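Local coordinates for hydratase ChsH2 (Mycobacterium tuberculosis SUMu008, PDB 4W78), which probably hydrates enoyl-CoA intermediates of cholesterol catabolism as the ChsH2 partner in a MaoC-like ChsH1-ChsH2 complex, at residues F[85-97]-F[107-119]. Residues are numbered along the deposited sequence; the frame is centred on the assembly and turned at random.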
# COMPACT_ATOMS: atom_id res chain seq x y z
N TYR F 85 18.00 -5.21 -7.17
CA TYR F 85 17.54 -6.25 -6.28
C TYR F 85 17.56 -5.80 -4.83
O TYR F 85 18.28 -4.88 -4.46
CB TYR F 85 18.44 -7.47 -6.41
CG TYR F 85 18.27 -8.27 -7.68
CD1 TYR F 85 17.01 -8.74 -8.06
CD2 TYR F 85 19.35 -8.57 -8.48
CE1 TYR F 85 16.85 -9.49 -9.21
CE2 TYR F 85 19.20 -9.31 -9.63
CZ TYR F 85 17.95 -9.78 -9.99
OH TYR F 85 17.81 -10.54 -11.13
N ALA F 86 16.76 -6.47 -4.00
CA ALA F 86 16.80 -6.23 -2.57
C ALA F 86 18.24 -6.25 -2.06
O ALA F 86 19.03 -7.12 -2.46
CB ALA F 86 15.94 -7.25 -1.81
N TYR F 87 18.54 -5.27 -1.22
CA TYR F 87 19.84 -5.08 -0.56
C TYR F 87 20.92 -4.42 -1.40
O TYR F 87 22.01 -4.14 -0.89
CB TYR F 87 20.36 -6.36 0.10
CG TYR F 87 19.32 -7.00 0.98
CD1 TYR F 87 18.84 -6.35 2.10
CD2 TYR F 87 18.82 -8.26 0.68
CE1 TYR F 87 17.88 -6.94 2.92
CE2 TYR F 87 17.86 -8.86 1.48
CZ TYR F 87 17.39 -8.19 2.59
OH TYR F 87 16.45 -8.78 3.39
N ASP F 88 20.63 -4.18 -2.68
CA ASP F 88 21.53 -3.40 -3.50
C ASP F 88 21.36 -1.94 -3.14
O ASP F 88 20.26 -1.48 -2.80
CB ASP F 88 21.20 -3.50 -4.99
CG ASP F 88 21.57 -4.83 -5.61
OD1 ASP F 88 22.37 -5.59 -5.02
OD2 ASP F 88 21.08 -5.10 -6.75
N THR F 89 22.45 -1.20 -3.25
CA THR F 89 22.41 0.24 -3.12
C THR F 89 22.65 0.84 -4.49
O THR F 89 23.63 0.51 -5.16
CB THR F 89 23.48 0.74 -2.14
OG1 THR F 89 23.20 0.24 -0.83
CG2 THR F 89 23.48 2.27 -2.10
N VAL F 90 21.76 1.73 -4.89
CA VAL F 90 21.91 2.45 -6.15
C VAL F 90 22.38 3.87 -5.86
O VAL F 90 21.81 4.56 -5.01
CB VAL F 90 20.62 2.43 -6.99
CG1 VAL F 90 20.67 3.47 -8.10
CG2 VAL F 90 20.41 1.04 -7.56
N THR F 91 23.45 4.26 -6.53
CA THR F 91 23.98 5.61 -6.43
C THR F 91 23.61 6.37 -7.69
O THR F 91 23.97 5.96 -8.80
CB THR F 91 25.50 5.58 -6.27
OG1 THR F 91 25.84 4.92 -5.04
CG2 THR F 91 26.07 6.98 -6.24
N PHE F 92 22.86 7.45 -7.52
CA PHE F 92 22.48 8.31 -8.63
C PHE F 92 23.49 9.43 -8.81
O PHE F 92 23.88 10.09 -7.85
CB PHE F 92 21.08 8.90 -8.43
CG PHE F 92 19.97 7.89 -8.53
CD1 PHE F 92 19.39 7.61 -9.75
CD2 PHE F 92 19.53 7.21 -7.41
CE1 PHE F 92 18.36 6.68 -9.87
CE2 PHE F 92 18.50 6.27 -7.51
CZ PHE F 92 17.92 6.00 -8.74
N SER F 93 23.90 9.62 -10.06
CA SER F 93 24.72 10.75 -10.46
C SER F 93 24.03 11.45 -11.62
O SER F 93 23.21 10.86 -12.33
CB SER F 93 26.13 10.29 -10.84
OG SER F 93 26.07 9.35 -11.90
N GLY F 94 24.33 12.72 -11.82
CA GLY F 94 23.66 13.47 -12.86
C GLY F 94 24.51 14.62 -13.35
O GLY F 94 25.32 15.16 -12.60
N GLU F 95 24.30 15.01 -14.60
CA GLU F 95 25.04 16.10 -15.21
C GLU F 95 24.13 16.84 -16.17
O GLU F 95 23.37 16.22 -16.92
CB GLU F 95 26.25 15.52 -15.96
CG GLU F 95 26.99 16.46 -16.87
CD GLU F 95 28.08 15.75 -17.65
OE1 GLU F 95 28.23 14.52 -17.48
OE2 GLU F 95 28.78 16.41 -18.43
N VAL F 96 24.18 18.17 -16.16
CA VAL F 96 23.45 18.93 -17.16
C VAL F 96 24.15 18.75 -18.51
O VAL F 96 25.36 18.97 -18.63
CB VAL F 96 23.38 20.42 -16.79
CG1 VAL F 96 22.80 21.24 -17.93
CG2 VAL F 96 22.55 20.60 -15.51
N THR F 97 23.40 18.35 -19.53
CA THR F 97 24.01 18.13 -20.84
C THR F 97 23.56 19.13 -21.90
O THR F 97 24.16 19.23 -22.97
CB THR F 97 23.75 16.71 -21.37
OG1 THR F 97 22.33 16.53 -21.52
CG2 THR F 97 24.30 15.69 -20.39
N LYS F 107 21.27 14.38 -17.80
CA LYS F 107 21.51 12.94 -17.88
C LYS F 107 21.70 12.39 -16.48
O LYS F 107 22.48 12.92 -15.69
CB LYS F 107 22.75 12.63 -18.73
CG LYS F 107 23.06 11.13 -18.76
CD LYS F 107 24.29 10.82 -19.58
CE LYS F 107 24.51 9.31 -19.63
NZ LYS F 107 25.69 8.97 -20.46
N VAL F 108 20.97 11.31 -16.17
CA VAL F 108 21.03 10.69 -14.86
C VAL F 108 21.44 9.24 -15.02
O VAL F 108 20.97 8.56 -15.93
CB VAL F 108 19.63 10.77 -14.18
CG1 VAL F 108 19.64 10.07 -12.83
CG2 VAL F 108 19.20 12.21 -14.01
N VAL F 109 22.34 8.77 -14.16
CA VAL F 109 22.67 7.35 -14.13
C VAL F 109 22.58 6.85 -12.70
O VAL F 109 23.12 7.46 -11.78
CB VAL F 109 24.05 7.02 -14.74
CG1 VAL F 109 24.29 5.51 -14.70
CG2 VAL F 109 24.17 7.53 -16.16
N GLY F 110 21.86 5.74 -12.52
CA GLY F 110 21.82 5.07 -11.24
C GLY F 110 22.61 3.78 -11.35
O GLY F 110 22.31 2.94 -12.18
N ARG F 111 23.65 3.65 -10.53
CA ARG F 111 24.52 2.48 -10.60
C ARG F 111 24.45 1.70 -9.31
O ARG F 111 24.40 2.28 -8.22
CB ARG F 111 25.97 2.93 -10.84
CG ARG F 111 26.15 3.79 -12.08
CD ARG F 111 27.60 4.18 -12.29
NE ARG F 111 27.79 4.78 -13.61
CZ ARG F 111 27.74 6.09 -13.86
NH1 ARG F 111 27.50 6.95 -12.87
NH2 ARG F 111 27.93 6.53 -15.09
N ASN F 112 24.44 0.37 -9.41
CA ASN F 112 24.64 -0.46 -8.23
C ASN F 112 25.96 -1.20 -8.36
O ASN F 112 26.69 -0.98 -9.33
CB ASN F 112 23.44 -1.39 -7.92
CG ASN F 112 23.20 -2.44 -9.00
OD1 ASN F 112 23.98 -2.58 -9.93
ND2 ASN F 112 22.12 -3.19 -8.85
N THR F 113 26.31 -2.04 -7.40
CA THR F 113 27.66 -2.58 -7.38
C THR F 113 28.02 -3.33 -8.67
O THR F 113 29.15 -3.23 -9.16
CB THR F 113 27.88 -3.45 -6.13
OG1 THR F 113 26.65 -4.10 -5.78
CG2 THR F 113 28.32 -2.57 -4.97
N LEU F 114 27.04 -4.02 -9.23
CA LEU F 114 27.21 -4.77 -10.47
C LEU F 114 27.39 -3.88 -11.70
O LEU F 114 28.36 -4.03 -12.44
CB LEU F 114 26.03 -5.72 -10.69
N GLY F 115 26.45 -2.97 -11.93
CA GLY F 115 26.53 -2.13 -13.11
C GLY F 115 25.53 -0.99 -13.11
O GLY F 115 25.03 -0.58 -12.07
N ASP F 116 25.26 -0.46 -14.30
CA ASP F 116 24.29 0.61 -14.46
C ASP F 116 22.88 0.04 -14.41
O ASP F 116 22.51 -0.78 -15.25
CB ASP F 116 24.48 1.36 -15.78
CG ASP F 116 25.79 2.14 -15.82
OD1 ASP F 116 26.48 2.24 -14.78
OD2 ASP F 116 26.13 2.66 -16.91
N HIS F 117 22.10 0.48 -13.43
CA HIS F 117 20.73 0.02 -13.29
C HIS F 117 19.78 0.85 -14.14
O HIS F 117 18.88 0.32 -14.77
CB HIS F 117 20.30 0.12 -11.82
CG HIS F 117 18.82 0.08 -11.64
ND1 HIS F 117 18.05 -1.01 -12.01
CD2 HIS F 117 17.95 1.00 -11.16
CE1 HIS F 117 16.78 -0.76 -11.75
NE2 HIS F 117 16.70 0.46 -11.23
N VAL F 118 19.98 2.16 -14.16
CA VAL F 118 19.12 3.02 -14.95
C VAL F 118 19.92 4.16 -15.58
O VAL F 118 20.83 4.71 -14.97
CB VAL F 118 17.91 3.55 -14.12
CG1 VAL F 118 18.37 4.38 -12.93
CG2 VAL F 118 16.93 4.33 -15.01
N THR F 119 19.59 4.46 -16.83
CA THR F 119 20.18 5.58 -17.54
C THR F 119 19.02 6.41 -18.07
O THR F 119 18.13 5.88 -18.76
CB THR F 119 21.07 5.09 -18.69
OG1 THR F 119 22.10 4.25 -18.15
CG2 THR F 119 21.72 6.26 -19.41
O HOH W 1 24.68 -2.85 -4.62
O HOH W 2 26.06 6.87 -10.41
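The hairpin of strands 89-100 and 103-111 joins T91, S93 and E95 to R111, V109 and K107 in three antiparallel hydrogen-bonded pairs. Each pair closes a two-bond ring, as in T91 N to R111 O (2.8 Å, 168° at the hydrogen) and R111 N to T91 O (2.9 Å), and the segment axes run 160° apart.

On the face carrying F92, the ring takes V108 CG1 at its edge, 3.9 Å from F92 CD1, while F92 CE1 meets V118 CG1 of the next strand at 3.8 Å. G110 CA lies 3.8 Å from F92 CD1, oblique to the ring; with no side chain, G110 lets F92 CD1 and V90 CG1 come close to its CA, V90 CG1 lying over one ring face. L58 of helix 52-67 also packs on F92, which places this face beneath the helix.

The other face is mostly polar. R111, extended from CG to NE, lays one guanidinium face over V109 CG1 and turns an edge to S93 OG, 3.0 Å from R111 NH1. Water 2 accepts from R111 NH1 and donates to T91 O, and the salt bridge from R111 NE to D116 OD1 (3.1 Å) further fixes the group's rotation.

Beyond the paired residues, N112 CG stands between backbone N and carbonyl carbon (chi1 65°), letting N112 OD1 accept from G115 N in an Asx motif. G110 O receives both H117 N and V118 N, the signature of a classic beta bulge. Helix-covered on one face and mostly polar on the other, this antiparallel meander is consistent with the hot-dog fold of MaoC-like hydratases.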